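Local coordinates for 401aa long hypothetical glucose-1-phosphate thymidylyltransferase (Sulfolobus tokodaii, PDB 2GGQ), which catalyses, as a bifunctional enzyme, steps in the synthesis of UDP-N-acetylglucosamine and UDP-N-acetylgalactosamine, and probably also transfers thymidylyl groups to glucose 1-phosphate, at residues 2-7 and 87-92; 105-110 and 198-203; 118-123 and 158-163; 142-147 and 183-188. One frame throughout, in Å; residues are numbered along the deposited sequence.

In the fold
All four contacts lie in the nucleotidyltransferase domain, and contacts 1, 2 and 3 reach its mixed sheet. Contact 3 is core: two antiparallel strands joined by backbone hydrogen bonds, every touching residue buried. Contact 2 lies beside it at the surface, where helix 106-111 faces the outermost strand 197-201; its chemistry is a glutamate chain against a tyrosine, polar groups beside an isoleucine, and a bridging water. Contact 1 is aromatic and mostly buried, and joins contact 3 through the Glu92-Lys162 salt bridge. Contact 4, also largely buried, sets a strand of the separate two-stranded sheet against helix 184-194, which packs on Tyr161, and mixes aliphatic packing with one hydroxyl-carboxylate bond at the probable sugar-phosphate site.

Contact 1: residues 2-7 and 87-92; sequences KAFILA and AKFNDE. With TTP (thymidine-5'-triphosphate), chain E.
The Phe4 ring lies under the methyl group of Ala87, whose CB sits 3.8 Å from the centroid of the ring and 16° off its normal, a CH-pi contact displaced toward the rim. Phe4 belongs to strand 2-7, a central strand of the mixed sheet in this GT-A nucleotidyltransferase domain, and Ala87 to the loop that leads from helix 80-84 to strand 93-97, the strand next to 2-7. With CG anti to the carbonyl carbon (chi1 -61°), the phenyl group rises from the sheet into the bend of this loop. Its far end meets backbone: Phe4 CZ comes within 3.4 Å of Lys88 O, which stands at the ring edge near its plane, where the weakly positive C-H groups face the carbonyl oxygen. On the Phe89 side the two aromatic rings are inclined at 39°, with centroids 5.5 Å apart, and Phe4 CE2 touches Phe89 CD2 at 3.6 Å. Phe89 also meets the ring of Phe168. A leucine in place of Phe4 would probably lose the flat surface under Ala87 and open a gap beside Phe89, giving the loop more freedom to shift. At the other end of the strand, Leu6 CB approaches the thymine oxygen O4 of the bound TTP at 3.5 Å, so the same short strand touches the loop at one end and the thymine base at the other. Lys2 runs along the outer side of the contact, its amine in a salt bridge with Asp48, while the bend at chi3 brings Lys2 CE to 3.6 Å from Lys88 O.

Contact 2: residues 105-110 and 198-203; sequences EKEICN and KVIEYE
Glu107 sets the aliphatic part of its side chain, CB and CG, obliquely against the Tyr202 ring, where helix 106-111 packs on one face of the mixed sheet of the GT-A nucleotidyltransferase domain, near its outermost strand 197-201. The short helical and strand segments run nearly antiparallel, at 156°, with their axes 10.3 Å apart.

The main packing is between carbon atoms. Glu107 CG comes to 3.2 Å from Tyr202 CD1, a close approach. The Glu107 chain is bent at chi2 (-76°), which turns its carboxylate toward the backbone of Tyr202 and Glu203, its plane 52° from that of the tyrosine ring. Both Glu107 and Tyr202 also touch Ile120 of the strand next to 197-201, while the phenol hydroxyl of Tyr202 is hydrogen-bonded to Ser103.

Polar groups meet aliphatic ones farther along segment 198-203. Glu107 OE1 lies 3.8 Å from Ile200 CG2, and Asn110 ND2 approaches the same methyl, so Ile200 presents one branch to two successive turns of the helix. Charge enters as well: Glu107 OE2 and Glu203 OE2 are 5.8 Å apart, and their like charges would tend to disfavour a closer approach.

Water makes the remaining link. The Asn110 amide points toward a single water that bridges the two segments, accepting hydrogen bonds from Asn110 ND2 at 3.0 Å and from Lys198 NZ at 2.9 Å.

Contact 3: residues 118-123 and 158-163; sequences AIIGVK and AGIYKL
Backbone hydrogen bonds tie Ala118 to Lys162 in both directions, the hydrogen-bonded pair of two antiparallel strands. The bond from Lys162 N to Ala118 O is 2.8 Å long and nearly straight, 171° at the hydrogen. Farther along, Ile120 N donates to Ile160 O at 3.0 Å, and Ile120 O accepts from Ala158 N at 2.9 Å. Between these two bonds the second strand turns a corner at Gly159, whose positive phi favours glycine.

Aliphatic packing is densest around Ile120. Its CG1 lies anti to the carbonyl carbon (chi1 -62°), which carries the extended branch across the neighbouring strand; there Ile120 CD1 presses on Ile160 CG2 at 3.4 Å, tighter than usual van der Waals contact. The other branch, Ile120 CG2, reaches Ala158 CB at 3.8 Å, and Val122 CG1 meets that same methyl. An alanine at Ile120 would take away both branches and is likely to open a gap beside Ile160 and Ala158, under helix 106-111.

One aromatic contact marks the non-hydrogen-bonded pair. Ile119 CG2 meets Tyr161 CD2 at 3.3 Å, at the ring edge and near its plane. The Tyr161 hydroxyl is hydrogen-bonded to Tyr97 and Asn157, while helix 184-194 packs against the ring.

Lys162, on the sheet side shared with Ala118, ends in a salt bridge with Glu92. Tyr97 and Asn157 are assigned to the N-acetylglucosamine 1-phosphate site, so this antiparallel part of the mixed GT-A sheet probably places a second-shell tyrosine behind the sugar-phosphate pocket.

Contact 4: residues 142-147 and 183-188; sequences SKIIEK and ELTDAI
A lone hydroxyl-carboxylate bond joins a strand to the first turn of a helix: Thr185 OG1 donates to Glu146 OE1 across 3.2 Å, meeting the oxygen on its anti side and 25° out of the carboxylate plane. The two side chains come from opposite directions. In Glu146 a bend at chi2 (-56°) brings OE1 up to the threonine, and Thr185 CG2 also lies against Glu146 OE1, so the carboxylate oxygen meets both branches of the threonine. Glu183, at the N-cap position of the helix, brings another acid nearby: its OE1 is 5.0 Å from Glu146 OE1, and the two acid groups are not in contact.

Deeper in, the contact is aliphatic. Ile144 crosses Thr185 at about a right angle and sets its CD1 against Thr185 CG2 at 3.8 Å. The same terminal methyl, Ile144 CD1, continues to Ile188 CG2, 3.9 Å away and one helical turn on, so a single isoleucine end spans both helix residues. Leu184, Thr185 and Ile188 also pack on Tyr161.

Glu146 is assigned to the N-acetylglucosamine 1-phosphate site, as are nearby Gly131 and Asn157. Thr185 is thus probably a second-shell residue that helps orient this glutamate, and strand 141-146 of the two-stranded sheet and helix 184-194 probably border the sugar-phosphate pocket of the GT-A nucleotidyltransferase domain.

Contact 1: residues 2-7 and 87-92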
# COMPACT_ATOMS: atom_id res chain seq x y z
N LYS A 2 -10.46 17.43 14.57
CA LYS A 2 -9.14 16.81 14.44
C LYS A 2 -9.25 15.44 13.76
O LYS A 2 -10.31 14.78 13.83
CB LYS A 2 -8.45 16.65 15.79
CG LYS A 2 -8.13 17.95 16.49
CD LYS A 2 -7.96 17.73 17.99
CE LYS A 2 -6.52 17.81 18.40
NZ LYS A 2 -5.95 19.19 18.36
N ALA A 3 -8.17 15.02 13.10
CA ALA A 3 -8.06 13.68 12.52
C ALA A 3 -6.82 13.00 13.05
O ALA A 3 -5.80 13.68 13.29
CB ALA A 3 -8.00 13.76 11.00
N PHE A 4 -6.90 11.68 13.23
CA PHE A 4 -5.74 10.87 13.58
C PHE A 4 -5.57 9.71 12.59
O PHE A 4 -6.50 8.97 12.36
CB PHE A 4 -5.91 10.33 14.99
CG PHE A 4 -6.01 11.42 16.03
CD1 PHE A 4 -4.87 11.85 16.70
CD2 PHE A 4 -7.23 12.05 16.29
CE1 PHE A 4 -4.94 12.86 17.66
CE2 PHE A 4 -7.30 13.10 17.25
CZ PHE A 4 -6.15 13.49 17.95
N ILE A 5 -4.37 9.60 12.01
CA ILE A 5 -4.02 8.45 11.15
C ILE A 5 -3.24 7.47 12.00
O ILE A 5 -2.21 7.85 12.60
CB ILE A 5 -3.22 8.89 9.89
CG1 ILE A 5 -3.99 10.01 9.16
CG2 ILE A 5 -2.94 7.65 8.96
CD1 ILE A 5 -3.26 10.68 7.96
N LEU A 6 -3.77 6.26 12.14
CA LEU A 6 -3.11 5.23 12.94
C LEU A 6 -2.15 4.52 12.00
O LEU A 6 -2.55 3.71 11.14
CB LEU A 6 -4.11 4.26 13.55
CG LEU A 6 -5.30 4.93 14.27
CD1 LEU A 6 -6.22 3.88 14.84
CD2 LEU A 6 -4.82 5.89 15.33
N ALA A 7 -0.88 4.90 12.12
CA ALA A 7 0.17 4.47 11.20
C ALA A 7 1.33 3.79 11.93
O ALA A 7 2.50 3.90 11.51
CB ALA A 7 0.68 5.64 10.40
N ALA A 87 -3.70 9.39 20.97
CA ALA A 87 -4.59 10.37 20.36
C ALA A 87 -5.14 11.28 21.46
O ALA A 87 -5.73 10.80 22.44
CB ALA A 87 -5.73 9.68 19.58
N LYS A 88 -4.89 12.58 21.33
CA LYS A 88 -5.38 13.54 22.31
C LYS A 88 -6.53 14.34 21.72
O LYS A 88 -6.33 15.24 20.88
CB LYS A 88 -4.26 14.45 22.81
CG LYS A 88 -3.55 13.85 24.01
CD LYS A 88 -2.05 14.11 24.02
CE LYS A 88 -1.36 13.11 24.97
NZ LYS A 88 -1.90 13.20 26.37
N PHE A 89 -7.74 13.97 22.13
CA PHE A 89 -8.89 14.77 21.80
C PHE A 89 -9.98 14.70 22.86
O PHE A 89 -10.19 13.68 23.57
CB PHE A 89 -9.46 14.42 20.41
CG PHE A 89 -10.01 13.03 20.30
CD1 PHE A 89 -11.38 12.81 20.39
CD2 PHE A 89 -9.16 11.94 20.09
CE1 PHE A 89 -11.90 11.52 20.29
CE2 PHE A 89 -9.68 10.65 19.96
CZ PHE A 89 -11.06 10.45 20.07
N ASN A 90 -10.66 15.82 22.93
CA ASN A 90 -11.93 15.96 23.61
C ASN A 90 -12.88 16.29 22.48
O ASN A 90 -12.45 16.88 21.48
CB ASN A 90 -11.86 17.13 24.60
CG ASN A 90 -10.62 17.11 25.50
OD1 ASN A 90 -10.50 16.27 26.40
ND2 ASN A 90 -9.71 18.06 25.27
N ASP A 91 -14.14 15.88 22.59
CA ASP A 91 -15.19 16.35 21.68
C ASP A 91 -15.51 15.51 20.45
O ASP A 91 -16.64 15.64 19.91
CB ASP A 91 -14.89 17.78 21.18
CG ASP A 91 -15.38 18.84 22.12
OD1 ASP A 91 -15.95 18.48 23.19
OD2 ASP A 91 -15.20 20.03 21.79
N GLU A 92 -14.55 14.75 19.96
CA GLU A 92 -14.70 13.93 18.72
C GLU A 92 -13.48 14.05 17.77
O GLU A 92 -12.74 15.05 17.79
CB GLU A 92 -16.04 14.16 17.97
CG GLU A 92 -16.13 15.47 17.23
CD GLU A 92 -17.55 15.95 16.91
OE1 GLU A 92 -18.38 15.17 16.39
OE2 GLU A 92 -17.82 17.16 17.10
PA TTP E . -2.78 -4.50 10.49
O1A TTP E . -3.56 -5.81 10.49
O2A TTP E . -3.65 -3.36 9.96
O3A TTP E . -1.44 -4.62 9.53
PB TTP E . 0.01 -4.23 10.12
O1B TTP E . 0.93 -3.42 9.27
O2B TTP E . -0.16 -3.37 11.35
O3B TTP E . 0.58 -5.61 10.68
PG TTP E . 1.46 -6.71 9.94
O1G TTP E . 1.63 -6.34 8.47
O2G TTP E . 2.80 -6.84 10.62
O3G TTP E . 0.69 -7.98 10.17
O5' TTP E . -2.21 -4.26 12.00
C5' TTP E . -1.67 -5.38 12.75
C4' TTP E . -0.56 -5.12 13.80
O4' TTP E . -0.10 -3.76 14.00
C3' TTP E . -1.13 -5.47 15.15
O3' TTP E . -0.03 -5.96 15.95
C2' TTP E . -1.67 -4.15 15.71
C1' TTP E . -0.59 -3.19 15.25
N1 TTP E . -0.92 -1.74 15.09
C2 TTP E . -0.40 -0.77 16.03
O2 TTP E . 0.29 -1.10 17.03
N3 TTP E . -0.63 0.54 15.88
C4 TTP E . -1.34 0.99 14.85
O4 TTP E . -1.51 2.21 14.74
C5 TTP E . -1.89 0.04 13.86
C5M TTP E . -2.70 0.53 12.68
C6 TTP E . -1.64 -1.32 14.04

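Contact 2: residues 105-110 and 198-203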
# COMPACT_ATOMS: atom_id res chain seq x y z
N GLU A 105 -13.14 11.30 -0.94
CA GLU A 105 -13.31 11.81 0.43
C GLU A 105 -14.79 11.96 0.83
O GLU A 105 -15.09 12.14 2.01
CB GLU A 105 -12.60 13.16 0.54
CG GLU A 105 -13.29 14.30 -0.21
CD GLU A 105 -13.04 14.36 -1.72
OE1 GLU A 105 -12.42 13.44 -2.32
OE2 GLU A 105 -13.45 15.37 -2.32
N LYS A 106 -15.70 11.89 -0.14
CA LYS A 106 -17.14 12.07 0.09
C LYS A 106 -17.64 11.50 1.42
O LYS A 106 -18.46 12.13 2.09
CB LYS A 106 -17.99 11.59 -1.10
CG LYS A 106 -17.97 12.58 -2.32
CD LYS A 106 -18.92 12.15 -3.49
CE LYS A 106 -18.15 11.42 -4.60
NZ LYS A 106 -19.01 10.58 -5.51
N GLU A 107 -17.12 10.35 1.84
CA GLU A 107 -17.63 9.70 3.04
C GLU A 107 -17.08 10.34 4.29
O GLU A 107 -17.77 10.44 5.31
CB GLU A 107 -17.33 8.21 3.03
CG GLU A 107 -17.56 7.57 1.67
CD GLU A 107 -19.02 7.35 1.36
OE1 GLU A 107 -19.88 7.67 2.23
OE2 GLU A 107 -19.30 6.84 0.24
N ILE A 108 -15.83 10.76 4.23
CA ILE A 108 -15.24 11.49 5.35
C ILE A 108 -15.99 12.83 5.51
O ILE A 108 -16.33 13.23 6.60
CB ILE A 108 -13.74 11.64 5.14
CG1 ILE A 108 -13.04 10.26 5.30
CG2 ILE A 108 -13.16 12.68 6.08
CD1 ILE A 108 -11.55 10.30 4.88
N CYS A 109 -16.29 13.49 4.40
CA CYS A 109 -16.99 14.77 4.46
C CYS A 109 -18.35 14.62 5.16
O CYS A 109 -18.75 15.46 5.98
CB CYS A 109 -17.17 15.35 3.06
SG CYS A 109 -15.78 16.28 2.34
N ASN A 110 -19.06 13.56 4.83
CA ASN A 110 -20.35 13.28 5.42
C ASN A 110 -20.28 12.91 6.91
O ASN A 110 -21.06 13.43 7.75
CB ASN A 110 -21.02 12.17 4.60
CG ASN A 110 -22.36 11.74 5.17
OD1 ASN A 110 -23.25 12.57 5.38
ND2 ASN A 110 -22.51 10.43 5.39
N LYS A 198 -23.63 4.82 14.16
CA LYS A 198 -24.09 4.73 12.79
C LYS A 198 -23.08 3.93 11.97
O LYS A 198 -21.89 3.92 12.27
CB LYS A 198 -24.24 6.12 12.18
CG LYS A 198 -25.39 6.93 12.76
CD LYS A 198 -25.71 8.15 11.89
CE LYS A 198 -25.59 7.86 10.37
NZ LYS A 198 -26.35 8.85 9.54
N VAL A 199 -23.58 3.23 10.96
CA VAL A 199 -22.75 2.58 9.97
C VAL A 199 -23.11 3.19 8.63
O VAL A 199 -24.29 3.24 8.26
CB VAL A 199 -22.95 1.05 9.97
CG1 VAL A 199 -22.22 0.39 8.82
CG2 VAL A 199 -22.49 0.47 11.28
N ILE A 200 -22.09 3.68 7.92
CA ILE A 200 -22.26 4.27 6.59
C ILE A 200 -21.57 3.35 5.59
O ILE A 200 -20.40 3.07 5.77
CB ILE A 200 -21.58 5.69 6.46
CG1 ILE A 200 -21.85 6.60 7.66
CG2 ILE A 200 -21.93 6.35 5.09
CD1 ILE A 200 -23.26 6.80 8.00
N GLU A 201 -22.29 2.89 4.57
CA GLU A 201 -21.70 1.99 3.57
C GLU A 201 -20.92 2.80 2.55
O GLU A 201 -21.46 3.68 1.88
CB GLU A 201 -22.76 1.12 2.86
CG GLU A 201 -22.18 -0.07 2.06
CD GLU A 201 -23.00 -0.46 0.79
OE1 GLU A 201 -24.14 0.03 0.58
OE2 GLU A 201 -22.47 -1.26 -0.02
N TYR A 202 -19.62 2.52 2.47
CA TYR A 202 -18.75 3.13 1.49
C TYR A 202 -19.06 2.44 0.18
O TYR A 202 -19.05 1.21 0.13
CB TYR A 202 -17.28 2.85 1.87
CG TYR A 202 -16.32 3.59 0.99
CD1 TYR A 202 -15.85 4.85 1.36
CD2 TYR A 202 -15.89 3.07 -0.23
CE1 TYR A 202 -14.97 5.56 0.55
CE2 TYR A 202 -15.02 3.78 -1.05
CZ TYR A 202 -14.57 5.03 -0.65
OH TYR A 202 -13.71 5.77 -1.44
N GLU A 203 -19.30 3.19 -0.89
CA GLU A 203 -19.67 2.57 -2.18
C GLU A 203 -18.56 2.52 -3.27
O GLU A 203 -18.59 1.64 -4.15
CB GLU A 203 -20.94 3.21 -2.73
CG GLU A 203 -22.16 2.91 -1.85
CD GLU A 203 -23.49 3.40 -2.44
OE1 GLU A 203 -23.93 2.82 -3.47
OE2 GLU A 203 -24.09 4.35 -1.86
O HOH W 1 -24.66 9.92 7.44

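Contact 3: residues 118-123 and 158-163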
# COMPACT_ATOMS: atom_id res chain seq x y z
N ALA A 118 -19.72 7.24 14.47
CA ALA A 118 -19.99 6.67 13.17
C ALA A 118 -18.81 5.85 12.67
O ALA A 118 -17.65 6.20 12.90
CB ALA A 118 -20.30 7.76 12.18
N ILE A 119 -19.11 4.75 11.96
CA ILE A 119 -18.07 3.98 11.28
C ILE A 119 -18.47 3.75 9.84
O ILE A 119 -19.65 3.74 9.50
CB ILE A 119 -17.79 2.67 11.97
CG1 ILE A 119 -19.00 1.73 11.85
CG2 ILE A 119 -17.41 2.88 13.44
CD1 ILE A 119 -18.66 0.30 12.24
N ILE A 120 -17.47 3.57 8.99
CA ILE A 120 -17.68 3.21 7.59
C ILE A 120 -17.45 1.70 7.43
O ILE A 120 -16.47 1.16 7.93
CB ILE A 120 -16.72 4.02 6.67
CG1 ILE A 120 -17.04 5.52 6.81
CG2 ILE A 120 -16.79 3.51 5.21
CD1 ILE A 120 -16.39 6.39 5.81
N GLY A 121 -18.39 1.04 6.76
CA GLY A 121 -18.23 -0.37 6.41
C GLY A 121 -18.16 -0.47 4.90
O GLY A 121 -18.70 0.37 4.18
N VAL A 122 -17.49 -1.49 4.40
CA VAL A 122 -17.37 -1.66 2.97
C VAL A 122 -17.51 -3.16 2.67
O VAL A 122 -17.05 -4.00 3.44
CB VAL A 122 -16.01 -1.07 2.47
CG1 VAL A 122 -14.84 -1.86 3.06
CG2 VAL A 122 -15.94 -0.98 0.92
N LYS A 123 -18.17 -3.50 1.57
CA LYS A 123 -18.34 -4.92 1.23
C LYS A 123 -17.10 -5.48 0.53
O LYS A 123 -16.64 -4.91 -0.47
CB LYS A 123 -19.61 -5.14 0.41
CG LYS A 123 -20.86 -4.76 1.16
CD LYS A 123 -22.07 -4.94 0.27
CE LYS A 123 -23.33 -4.51 0.96
NZ LYS A 123 -24.36 -4.26 -0.08
N ALA A 158 -14.30 -0.74 7.47
CA ALA A 158 -13.39 -0.04 6.57
C ALA A 158 -12.27 0.76 7.23
O ALA A 158 -11.44 1.31 6.52
CB ALA A 158 -14.17 0.82 5.59
N GLY A 159 -12.23 0.82 8.57
CA GLY A 159 -11.14 1.48 9.30
C GLY A 159 -11.16 3.00 9.15
O GLY A 159 -10.11 3.63 9.16
N ILE A 160 -12.38 3.55 8.99
CA ILE A 160 -12.64 5.00 8.94
C ILE A 160 -13.77 5.28 9.94
O ILE A 160 -14.89 4.80 9.77
CB ILE A 160 -13.10 5.42 7.55
CG1 ILE A 160 -11.97 5.17 6.51
CG2 ILE A 160 -13.56 6.88 7.57
CD1 ILE A 160 -12.45 5.08 5.06
N TYR A 161 -13.44 6.00 11.01
CA TYR A 161 -14.34 6.22 12.15
C TYR A 161 -14.46 7.70 12.43
O TYR A 161 -13.51 8.46 12.20
CB TYR A 161 -13.80 5.60 13.43
CG TYR A 161 -13.24 4.17 13.41
CD1 TYR A 161 -11.88 3.94 13.47
CD2 TYR A 161 -14.09 3.06 13.40
CE1 TYR A 161 -11.34 2.62 13.47
CE2 TYR A 161 -13.57 1.75 13.42
CZ TYR A 161 -12.20 1.54 13.47
OH TYR A 161 -11.71 0.25 13.51
N LYS A 162 -15.60 8.09 12.97
CA LYS A 162 -15.73 9.37 13.63
C LYS A 162 -16.22 9.04 15.02
O LYS A 162 -17.37 8.62 15.21
CB LYS A 162 -16.73 10.24 12.89
CG LYS A 162 -16.59 11.70 13.13
CD LYS A 162 -17.11 12.10 14.48
CE LYS A 162 -18.64 12.09 14.52
NZ LYS A 162 -19.11 12.61 15.87
N LEU A 163 -15.33 9.14 15.99
CA LEU A 163 -15.66 8.76 17.35
C LEU A 163 -15.58 9.93 18.30
O LEU A 163 -14.76 10.82 18.14
CB LEU A 163 -14.71 7.67 17.86
CG LEU A 163 -14.55 6.41 16.99
CD1 LEU A 163 -13.65 5.42 17.71
CD2 LEU A 163 -15.88 5.74 16.56

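Contact 4: residues 142-147 and 183-188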
# COMPACT_ATOMS: atom_id res chain seq x y z
N SER A 142 -24.41 -3.31 15.80
CA SER A 142 -24.59 -4.24 16.90
C SER A 142 -23.20 -4.61 17.41
O SER A 142 -22.83 -4.25 18.53
CB SER A 142 -25.40 -5.49 16.47
OG SER A 142 -25.35 -6.51 17.46
N LYS A 143 -22.43 -5.32 16.59
CA LYS A 143 -21.05 -5.64 16.94
C LYS A 143 -20.11 -5.78 15.72
O LYS A 143 -20.56 -5.93 14.58
CB LYS A 143 -20.97 -6.89 17.84
CG LYS A 143 -21.29 -8.20 17.14
CD LYS A 143 -21.27 -9.38 18.12
CE LYS A 143 -22.65 -9.65 18.73
NZ LYS A 143 -22.75 -11.02 19.31
N ILE A 144 -18.81 -5.69 15.98
CA ILE A 144 -17.78 -5.99 15.00
C ILE A 144 -17.19 -7.37 15.32
O ILE A 144 -16.67 -7.57 16.42
CB ILE A 144 -16.63 -4.93 15.04
CG1 ILE A 144 -17.16 -3.53 14.70
CG2 ILE A 144 -15.47 -5.33 14.09
CD1 ILE A 144 -16.15 -2.40 14.97
N ILE A 145 -17.29 -8.30 14.38
CA ILE A 145 -16.74 -9.65 14.57
C ILE A 145 -15.38 -9.79 13.86
O ILE A 145 -15.30 -9.75 12.63
CB ILE A 145 -17.71 -10.79 14.13
CG1 ILE A 145 -19.09 -10.60 14.79
CG2 ILE A 145 -17.11 -12.17 14.49
CD1 ILE A 145 -20.11 -11.66 14.42
N GLU A 146 -14.34 -9.96 14.67
CA GLU A 146 -12.96 -9.97 14.21
C GLU A 146 -12.52 -11.30 13.62
O GLU A 146 -12.38 -12.31 14.34
CB GLU A 146 -12.01 -9.54 15.34
CG GLU A 146 -11.85 -8.03 15.49
CD GLU A 146 -11.38 -7.33 14.20
OE1 GLU A 146 -11.67 -6.12 14.05
OE2 GLU A 146 -10.72 -7.98 13.35
N LYS A 147 -12.29 -11.28 12.30
CA LYS A 147 -11.77 -12.42 11.53
C LYS A 147 -12.49 -13.74 11.82
O LYS A 147 -11.87 -14.70 12.29
CB LYS A 147 -10.25 -12.56 11.71
CG LYS A 147 -9.44 -11.53 10.93
CD LYS A 147 -7.97 -11.93 10.80
CE LYS A 147 -7.11 -11.22 11.82
NZ LYS A 147 -5.69 -11.08 11.35
N GLU A 183 -7.11 -3.76 21.25
CA GLU A 183 -7.85 -3.64 20.01
C GLU A 183 -8.95 -2.59 20.09
O GLU A 183 -9.80 -2.65 20.98
CB GLU A 183 -8.38 -5.00 19.59
CG GLU A 183 -7.24 -6.05 19.52
CD GLU A 183 -7.45 -7.12 18.46
OE1 GLU A 183 -8.06 -6.80 17.42
OE2 GLU A 183 -6.98 -8.26 18.66
N LEU A 184 -8.91 -1.63 19.17
CA LEU A 184 -9.93 -0.57 19.09
C LEU A 184 -11.36 -1.13 18.88
O LEU A 184 -12.32 -0.65 19.49
CB LEU A 184 -9.58 0.47 18.01
CG LEU A 184 -10.61 1.60 17.76
CD1 LEU A 184 -10.94 2.34 19.06
CD2 LEU A 184 -10.03 2.61 16.74
N THR A 185 -11.51 -2.15 18.03
CA THR A 185 -12.86 -2.68 17.78
C THR A 185 -13.54 -3.32 19.00
O THR A 185 -14.76 -3.39 19.03
CB THR A 185 -12.90 -3.67 16.63
OG1 THR A 185 -12.05 -4.78 16.95
CG2 THR A 185 -12.46 -2.97 15.33
N ASP A 186 -12.75 -3.78 19.97
CA ASP A 186 -13.23 -4.26 21.27
C ASP A 186 -13.87 -3.15 22.09
O ASP A 186 -14.92 -3.34 22.72
CB ASP A 186 -12.07 -4.83 22.08
CG ASP A 186 -11.72 -6.29 21.69
OD1 ASP A 186 -12.50 -6.91 20.95
OD2 ASP A 186 -10.67 -6.82 22.15
N ALA A 187 -13.21 -1.98 22.10
CA ALA A 187 -13.70 -0.80 22.79
C ALA A 187 -14.95 -0.28 22.09
O ALA A 187 -15.92 0.13 22.74
CB ALA A 187 -12.63 0.26 22.85
N ILE A 188 -14.92 -0.30 20.77
CA ILE A 188 -16.08 0.08 19.98
C ILE A 188 -17.25 -0.86 20.26
O ILE A 188 -18.42 -0.47 20.25
CB ILE A 188 -15.77 0.11 18.46
CG1 ILE A 188 -14.74 1.21 18.16
CG2 ILE A 188 -17.07 0.32 17.65
CD1 ILE A 188 -14.45 1.44 16.70